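Local coordinates for putative uncharacterized protein TTHB187 (Thermus thermophilus HB8, PDB 3SK9) that cuts single-stranded DNA through the metal-dependent HD nuclease domain of Cas3, a nuclease and helicase of the CRISPR antiviral defence, at residues 71-76 / 172-177; 121-126 / 131-136. All coordinates share one frame; numbering follows the deposited sequence.

Overall arrangement
From the N terminus, the chain runs through helix 60-71 into the loop that holds 71-76, the first half of contact 1. Helix 110-124 follows, and a link of only four residues lets 131-136, on helix 129-138, fold back against 121-126; this is contact 2, a short loop nested inside a longer one. Contact 1 closes the longer loop after 95 residues, when helix 165-181 brings 172-177 against 71-76. The two contacts touch: L121 packs on L76 and L174, and K125 NZ makes a salt bridge of 2.9 Å to E175 OE1. Helix 110-124 thus joins the metal-site loop to helices 129-138 and 165-181 within the HD domain.

Contact 1: residues 71-76 / 172-177; sequences VGLHDL and WLLEEV
Both rings of the pair 71-76 and 172-177 lie away from the line where L73 and L76 meet L173, L174 and V177. The indole of W172 carries E176 OE1 over one face, 3.9 Å above the ring plane and displaced toward the rim. H74 ND1 donates to D75 OD1 at 2.8 Å, with an N-H...O angle of 145°, the oxygen tilted from the imidazole plane and met from above the carboxylate plane. H74 and D75 are the histidine and aspartate that give HD domains their name, and both bind a divalent metal. D75 OD1 also accepts from H110 NE2 and OD2 pairs with K78, so several partners hold the carboxylate in position. Toward the helix the turn offers L73 and L76. L73 straddles L174, CD1 lying 3.8 Å from L174 CD1 while CD2 reaches the helix backbone, 4.0 Å from L174 CA. L73 CD2 is also 4.5 Å from V177 CB. L76 holds CG anti to its own N (chi1 -179°), which carries CD1 across to L173 CB at 4.2 Å. Branched leucines suit this seam because their two methyls can bear on two neighbours at once. G72, lacking a side chain, lets V177 CG1 approach its CA to 4.7 Å. Overlapping type I turns, V71 to H74 and L73 to L76, send the leucines toward the helix, while H74 and D75 belong to the metal site, so one short loop serves both core and active site. Around this seam, helix 26-43 presents M30 to L73 and V177, helix 110-124 lays L118 on L73 and L76, A14 of helix 10-16 touches L173, and helix 196-213 meets V71 and H74, enclosing the loop among helices.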
ATOM      1  N   VAL A  71      -2.607   1.675  -2.033  1.00 17.15           N
ATOM      2  CA  VAL A  71      -1.677   2.032  -0.952  1.00 15.00           C
ATOM      3  C   VAL A  71      -1.355   0.781  -0.107  1.00 16.97           C
ATOM      4  O   VAL A  71      -0.245   0.640   0.462  1.00 16.95           O
ATOM      5  CB  VAL A  71      -2.345   3.121  -0.101  1.00 22.25           C
ATOM      6  CG1 VAL A  71      -1.752   3.195   1.275  1.00 28.90           C
ATOM      7  CG2 VAL A  71      -2.253   4.498  -0.900  1.00 24.88           C
ATOM      8  N   GLY A  72      -2.321  -0.109  -0.009  1.00 19.72           N
ATOM      9  CA  GLY A  72      -2.050  -1.366   0.697  1.00 22.85           C
ATOM     10  C   GLY A  72      -0.899  -2.177   0.087  1.00 22.57           C
ATOM     11  O   GLY A  72      -0.377  -3.102   0.729  1.00 24.52           O
ATOM     12  N   LEU A  73      -0.522  -1.880  -1.151  1.00 19.67           N
ATOM     13  CA  LEU A  73       0.496  -2.704  -1.831  1.00 19.93           C
ATOM     14  C   LEU A  73       1.888  -2.137  -1.628  1.00 20.55           C
ATOM     15  O   LEU A  73       2.840  -2.661  -2.212  1.00 19.93           O
ATOM     16  CB  LEU A  73       0.216  -2.796  -3.326  1.00 24.08           C
ATOM     17  CG  LEU A  73      -1.220  -3.250  -3.667  1.00 25.76           C
ATOM     18  CD1 LEU A  73      -1.433  -3.036  -5.128  1.00 33.79           C
ATOM     19  CD2 LEU A  73      -1.423  -4.691  -3.267  1.00 27.94           C
ATOM     20  N   HIS A  74       2.029  -1.085  -0.820  1.00 16.76           N
ATOM     21  CA  HIS A  74       3.351  -0.444  -0.590  1.00 17.98           C
ATOM     22  C   HIS A  74       4.451  -1.461  -0.265  1.00 24.98           C
ATOM     23  O   HIS A  74       5.576  -1.307  -0.721  1.00 23.12           O
ATOM     24  CB  HIS A  74       3.192   0.578   0.568  1.00 17.03           C
ATOM     25  CG  HIS A  74       4.401   1.418   0.897  1.00 23.99           C
ATOM     26  ND1 HIS A  74       5.325   1.045   1.854  1.00 28.44           N
ATOM     27  CD2 HIS A  74       4.783   2.648   0.468  1.00 29.43           C
ATOM     28  CE1 HIS A  74       6.218   2.009   2.005  1.00 29.24           C
ATOM     29  NE2 HIS A  74       5.923   2.989   1.164  1.00 26.29           N
ATOM     30  N   ASP A  75       4.153  -2.474   0.551  1.00 18.96           N
ATOM     31  CA  ASP A  75       5.210  -3.415   0.975  1.00 18.80           C
ATOM     32  C   ASP A  75       5.124  -4.739   0.243  1.00 19.29           C
ATOM     33  O   ASP A  75       5.652  -5.746   0.727  1.00 20.52           O
ATOM     34  CB  ASP A  75       5.182  -3.643   2.514  1.00 19.44           C
ATOM     35  CG  ASP A  75       5.869  -2.509   3.298  1.00 27.47           C
ATOM     36  OD1 ASP A  75       6.279  -1.456   2.718  1.00 27.21           O
ATOM     37  OD2 ASP A  75       6.004  -2.681   4.526  1.00 30.50           O
ATOM     38  N   LEU A  76       4.480  -4.751  -0.919  1.00 19.15           N
ATOM     39  CA  LEU A  76       4.396  -5.971  -1.702  1.00 17.92           C
ATOM     40  C   LEU A  76       5.810  -6.495  -2.080  1.00 22.01           C
ATOM     41  O   LEU A  76       6.035  -7.715  -2.220  1.00 22.46           O
ATOM     42  CB  LEU A  76       3.567  -5.730  -2.970  1.00 17.70           C
ATOM     43  CG  LEU A  76       3.423  -6.987  -3.822  1.00 20.29           C
ATOM     44  CD1 LEU A  76       2.632  -8.027  -3.025  1.00 22.76           C
ATOM     45  CD2 LEU A  76       2.703  -6.656  -5.174  1.00 22.63           C
ATOM     46  N   TRP A 172      -1.500 -13.355  -6.019  1.00 21.91           N
ATOM     47  CA  TRP A 172      -2.514 -13.758  -5.021  1.00 19.73           C
ATOM     48  C   TRP A 172      -2.718 -12.685  -3.949  1.00 19.19           C
ATOM     49  O   TRP A 172      -3.857 -12.303  -3.624  1.00 19.04           O
ATOM     50  CB  TRP A 172      -2.099 -15.087  -4.369  1.00 22.60           C
ATOM     51  CG  TRP A 172      -3.188 -15.744  -3.497  1.00 22.95           C
ATOM     52  CD1 TRP A 172      -4.043 -16.769  -3.851  1.00 27.28           C
ATOM     53  CD2 TRP A 172      -3.458 -15.460  -2.121  1.00 20.14           C
ATOM     54  NE1 TRP A 172      -4.866 -17.090  -2.791  1.00 27.79           N
ATOM     55  CE2 TRP A 172      -4.531 -16.303  -1.718  1.00 24.32           C
ATOM     56  CE3 TRP A 172      -2.925 -14.550  -1.201  1.00 21.95           C
ATOM     57  CZ2 TRP A 172      -5.063 -16.266  -0.424  1.00 25.30           C
ATOM     58  CZ3 TRP A 172      -3.446 -14.516   0.082  1.00 23.81           C
ATOM     59  CH2 TRP A 172      -4.520 -15.361   0.452  1.00 25.26           C
ATOM     60  N   LEU A 173      -1.619 -12.135  -3.452  1.00 19.27           N
ATOM     61  CA  LEU A 173      -1.730 -11.110  -2.410  1.00 18.82           C
ATOM     62  C   LEU A 173      -2.419  -9.826  -2.912  1.00 22.52           C
ATOM     63  O   LEU A 173      -3.283  -9.245  -2.240  1.00 19.53           O
ATOM     64  CB  LEU A 173      -0.330 -10.755  -1.900  1.00 21.84           C
ATOM     65  CG  LEU A 173       0.292 -11.775  -0.953  1.00 21.09           C
ATOM     66  CD1 LEU A 173       1.723 -11.504  -0.797  1.00 21.85           C
ATOM     67  CD2 LEU A 173      -0.419 -11.785   0.441  1.00 20.75           C
ATOM     68  N   LEU A 174      -2.013  -9.350  -4.080  1.00 22.66           N
ATOM     69  CA  LEU A 174      -2.708  -8.192  -4.666  1.00 21.84           C
ATOM     70  C   LEU A 174      -4.220  -8.443  -4.851  1.00 24.30           C
ATOM     71  O   LEU A 174      -5.049  -7.599  -4.553  1.00 23.83           O
ATOM     72  CB  LEU A 174      -2.086  -7.852  -6.019  1.00 23.13           C
ATOM     73  CG  LEU A 174      -2.802  -6.646  -6.685  1.00 26.35           C
ATOM     74  CD1 LEU A 174      -1.802  -5.905  -7.537  1.00 27.81           C
ATOM     75  CD2 LEU A 174      -4.033  -7.106  -7.522  1.00 27.11           C
ATOM     76  N   GLU A 175      -4.587  -9.615  -5.362  1.00 21.55           N
ATOM     77  CA  GLU A 175      -5.989  -9.920  -5.554  1.00 29.31           C
ATOM     78  C   GLU A 175      -6.709  -9.947  -4.198  1.00 27.69           C
ATOM     79  O   GLU A 175      -7.827  -9.466  -4.070  1.00 23.80           O
ATOM     80  CB  GLU A 175      -6.096 -11.260  -6.315  1.00 32.52           C
ATOM     81  CG  GLU A 175      -7.412 -11.538  -6.914  1.00 37.19           C
ATOM     82  CD  GLU A 175      -7.841 -10.511  -7.943  1.00 30.36           C
ATOM     83  OE1 GLU A 175      -6.992  -9.967  -8.699  1.00 39.90           O
ATOM     84  OE2 GLU A 175      -9.069 -10.244  -7.958  1.00 48.89           O
ATOM     85  N   GLU A 176      -6.073 -10.477  -3.158  1.00 21.02           N
ATOM     86  CA  GLU A 176      -6.727 -10.526  -1.847  1.00 26.16           C
ATOM     87  C   GLU A 176      -7.056  -9.126  -1.268  1.00 21.06           C
ATOM     88  O   GLU A 176      -8.078  -8.946  -0.651  1.00 27.14           O
ATOM     89  CB  GLU A 176      -5.869 -11.325  -0.878  1.00 24.65           C
ATOM     90  CG  GLU A 176      -6.484 -11.604   0.458  1.00 33.67           C
ATOM     91  CD  GLU A 176      -7.489 -12.763   0.458  1.00 36.67           C
ATOM     92  OE1 GLU A 176      -7.811 -13.332  -0.607  1.00 35.31           O
ATOM     93  OE2 GLU A 176      -7.996 -13.111   1.534  1.00 44.75           O
ATOM     94  N   VAL A 177      -6.127  -8.194  -1.395  1.00 24.90           N
ATOM     95  CA  VAL A 177      -6.336  -6.831  -0.931  1.00 22.06           C
ATOM     96  C   VAL A 177      -7.427  -6.160  -1.757  1.00 22.90           C
ATOM     97  O   VAL A 177      -8.366  -5.635  -1.194  1.00 25.00           O
ATOM     98  CB  VAL A 177      -5.027  -6.038  -1.027  1.00 23.13           C
ATOM     99  CG1 VAL A 177      -5.275  -4.551  -0.691  1.00 25.15           C
ATOM    100  CG2 VAL A 177      -3.982  -6.653  -0.043  1.00 25.69           C
TER

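Contact 2: residues 121-126 / 131-136; sequences LLKEKG and AANDLA
K123 and L122 project from the last turns of one helix onto A132, N133 and L135 of the next, the lysine forming a polar margin and the leucine an apolar centre. K123 runs extended beyond CG and crosses N133 at a slant. Its CG bears on A132 CB at 3.4 Å, tighter than usual van der Waals contact, and the chain then continues past that methyl, with CE 3.8 Å from A132 CB. This path brings the ammonium to the amide: K123 NZ donates to N133 OD1 at 2.8 Å. The C=O...N angle is 128°, and the nitrogen sits 25° off the carbonyl plane. N133 starts out pointing away from the partner helix, but its CG stands beside the backbone N (chi1 -76°) and the amide oxygen swings back to the lysine. A lysine suits this place because its methylenes can cover an alanine while its charged end reaches the N133 amide; E129 OE1 adds a long, weak ion pair. Inward, L122 meets L135 at about a right angle. L122 CB lies 3.9 Å from A132 CB, and farther along CD1 reaches L135 CB at 4.0 Å. The small A132 permits close approach here: its CA is 5.6 Å from that of L122. L70 of helix 60-71 touches both leucines, extending the apolar patch into the core. The turn that follows is a Schellman motif: G126 takes a positive phi, which glycine adopts readily, and its N bonds back to K123 O at 3.0 Å. Two successive helices packed across a short connection, the first ended by a Schellman glycine, make a compact helical hairpin, which here is part of the mainly helical HD domain.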
ATOM      1  N   LEU A 121       2.033  -5.993 -12.376  1.00 20.96           N
ATOM      2  CA  LEU A 121       0.794  -6.433 -11.800  1.00 20.38           C
ATOM      3  C   LEU A 121      -0.345  -5.460 -12.050  1.00 22.61           C
ATOM      4  O   LEU A 121      -1.482  -5.892 -12.263  1.00 20.77           O
ATOM      5  CB  LEU A 121       0.963  -6.636 -10.291  1.00 27.19           C
ATOM      6  CG  LEU A 121       1.375  -8.054  -9.896  1.00 29.07           C
ATOM      7  CD1 LEU A 121       2.504  -8.625 -10.740  1.00 37.85           C
ATOM      8  CD2 LEU A 121       1.761  -8.009  -8.410  1.00 29.40           C
ATOM      9  N   LEU A 122      -0.064  -4.156 -12.010  1.00 20.48           N
ATOM     10  CA  LEU A 122      -1.103  -3.144 -12.251  1.00 20.02           C
ATOM     11  C   LEU A 122      -1.517  -3.149 -13.751  1.00 20.98           C
ATOM     12  O   LEU A 122      -2.679  -2.919 -14.084  1.00 24.97           O
ATOM     13  CB  LEU A 122      -0.633  -1.737 -11.814  1.00 19.01           C
ATOM     14  CG  LEU A 122      -0.460  -1.549 -10.291  1.00 20.17           C
ATOM     15  CD1 LEU A 122       0.058  -0.122 -10.019  1.00 23.73           C
ATOM     16  CD2 LEU A 122      -1.729  -1.822  -9.439  1.00 19.57           C
ATOM     17  N   LYS A 123      -0.585  -3.449 -14.641  1.00 21.36           N
ATOM     18  CA  LYS A 123      -0.960  -3.577 -16.024  1.00 21.00           C
ATOM     19  C   LYS A 123      -1.818  -4.820 -16.257  1.00 21.15           C
ATOM     20  O   LYS A 123      -2.741  -4.770 -17.071  1.00 22.07           O
ATOM     21  CB  LYS A 123       0.257  -3.584 -16.931  1.00 21.03           C
ATOM     22  CG  LYS A 123       1.061  -2.305 -16.899  1.00 21.48           C
ATOM     23  CD  LYS A 123       2.331  -2.380 -17.732  1.00 32.57           C
ATOM     24  CE  LYS A 123       3.283  -1.224 -17.247  1.00 29.68           C
ATOM     25  NZ  LYS A 123       4.657  -1.414 -17.624  1.00 27.74           N
ATOM     26  N   GLU A 124      -1.525  -5.931 -15.573  1.00 21.63           N
ATOM     27  CA  GLU A 124      -2.346  -7.151 -15.729  1.00 20.43           C
ATOM     28  C   GLU A 124      -3.782  -6.900 -15.237  1.00 26.41           C
ATOM     29  O   GLU A 124      -4.735  -7.538 -15.693  1.00 29.09           O
ATOM     30  CB  GLU A 124      -1.770  -8.322 -14.915  1.00 22.86           C
ATOM     31  CG  GLU A 124      -0.419  -8.855 -15.431  1.00 22.60           C
ATOM     32  CD  GLU A 124       0.237  -9.800 -14.407  1.00 34.59           C
ATOM     33  OE1 GLU A 124      -0.378 -10.044 -13.344  1.00 37.75           O
ATOM     34  OE2 GLU A 124       1.354 -10.272 -14.666  1.00 34.10           O
ATOM     35  N   LYS A 125      -3.927  -6.015 -14.255  1.00 22.85           N
ATOM     36  CA  LYS A 125      -5.266  -5.688 -13.730  1.00 27.50           C
ATOM     37  C   LYS A 125      -6.047  -4.772 -14.655  1.00 25.92           C
ATOM     38  O   LYS A 125      -7.237  -4.542 -14.434  1.00 29.90           O
ATOM     39  CB  LYS A 125      -5.167  -5.000 -12.366  1.00 32.12           C
ATOM     40  CG  LYS A 125      -4.854  -5.922 -11.197  1.00 29.95           C
ATOM     41  CD  LYS A 125      -5.950  -6.955 -10.921  1.00 34.44           C
ATOM     42  CE  LYS A 125      -7.186  -6.422 -10.226  1.00 33.82           C
ATOM     43  NZ  LYS A 125      -8.152  -7.550  -9.911  1.00 27.79           N
ATOM     44  N   GLY A 126      -5.377  -4.235 -15.681  1.00 20.05           N
ATOM     45  CA  GLY A 126      -6.025  -3.401 -16.686  1.00 26.35           C
ATOM     46  C   GLY A 126      -5.638  -1.920 -16.727  1.00 25.51           C
ATOM     47  O   GLY A 126      -6.141  -1.170 -17.572  1.00 24.28           O
ATOM     48  N   ALA A 131       0.111   5.031 -16.580  1.00 27.82           N
ATOM     49  CA  ALA A 131      -0.428   5.123 -15.220  1.00 23.88           C
ATOM     50  C   ALA A 131       0.149   4.048 -14.313  1.00 22.26           C
ATOM     51  O   ALA A 131       0.500   4.312 -13.162  1.00 21.57           O
ATOM     52  CB  ALA A 131      -1.941   5.026 -15.238  1.00 24.40           C
ATOM     53  N   ALA A 132       0.261   2.819 -14.806  1.00 19.08           N
ATOM     54  CA  ALA A 132       0.863   1.756 -14.009  1.00 23.32           C
ATOM     55  C   ALA A 132       2.317   2.076 -13.629  1.00 19.67           C
ATOM     56  O   ALA A 132       2.713   1.918 -12.475  1.00 18.52           O
ATOM     57  CB  ALA A 132       0.807   0.395 -14.788  1.00 19.51           C
ATOM     58  N   ASN A 133       3.098   2.550 -14.589  1.00 19.36           N
ATOM     59  CA  ASN A 133       4.506   2.796 -14.329  1.00 20.24           C
ATOM     60  C   ASN A 133       4.653   3.916 -13.266  1.00 16.33           C
ATOM     61  O   ASN A 133       5.505   3.853 -12.369  1.00 21.68           O
ATOM     62  CB  ASN A 133       5.234   3.204 -15.617  1.00 20.35           C
ATOM     63  CG  ASN A 133       5.514   2.043 -16.541  1.00 28.29           C
ATOM     64  OD1 ASN A 133       5.433   0.876 -16.145  1.00 25.36           O
ATOM     65  ND2 ASN A 133       5.856   2.366 -17.811  1.00 28.49           N
ATOM     66  N   ASP A 134       3.856   4.967 -13.388  1.00 20.56           N
ATOM     67  CA  ASP A 134       3.960   6.073 -12.424  1.00 20.42           C
ATOM     68  C   ASP A 134       3.485   5.677 -11.061  1.00 18.57           C
ATOM     69  O   ASP A 134       4.079   6.064 -10.075  1.00 20.57           O
ATOM     70  CB  ASP A 134       3.178   7.283 -12.883  1.00 18.67           C
ATOM     71  CG  ASP A 134       3.824   7.969 -14.075  1.00 33.70           C
ATOM     72  OD1 ASP A 134       5.039   7.775 -14.313  1.00 33.37           O
ATOM     73  OD2 ASP A 134       3.111   8.691 -14.790  1.00 32.15           O
ATOM     74  N   LEU A 135       2.393   4.938 -10.976  1.00 17.65           N
ATOM     75  CA  LEU A 135       1.906   4.535  -9.644  1.00 16.41           C
ATOM     76  C   LEU A 135       2.898   3.565  -9.014  1.00 17.36           C
ATOM     77  O   LEU A 135       3.122   3.560  -7.799  1.00 16.86           O
ATOM     78  CB  LEU A 135       0.553   3.820  -9.731  1.00 17.17           C
ATOM     79  CG  LEU A 135      -0.656   4.781  -9.917  1.00 22.10           C
ATOM     80  CD1 LEU A 135      -1.924   4.004 -10.343  1.00 18.74           C
ATOM     81  CD2 LEU A 135      -0.903   5.557  -8.625  1.00 23.30           C
ATOM     82  N   ALA A 136       3.518   2.744  -9.848  1.00 17.37           N
ATOM     83  CA  ALA A 136       4.510   1.789  -9.301  1.00 19.70           C
ATOM     84  C   ALA A 136       5.672   2.537  -8.612  1.00 20.14           C
ATOM     85  O   ALA A 136       6.123   2.163  -7.506  1.00 18.12           O
ATOM     86  CB  ALA A 136       5.030   0.919 -10.437  1.00 22.34           C
TER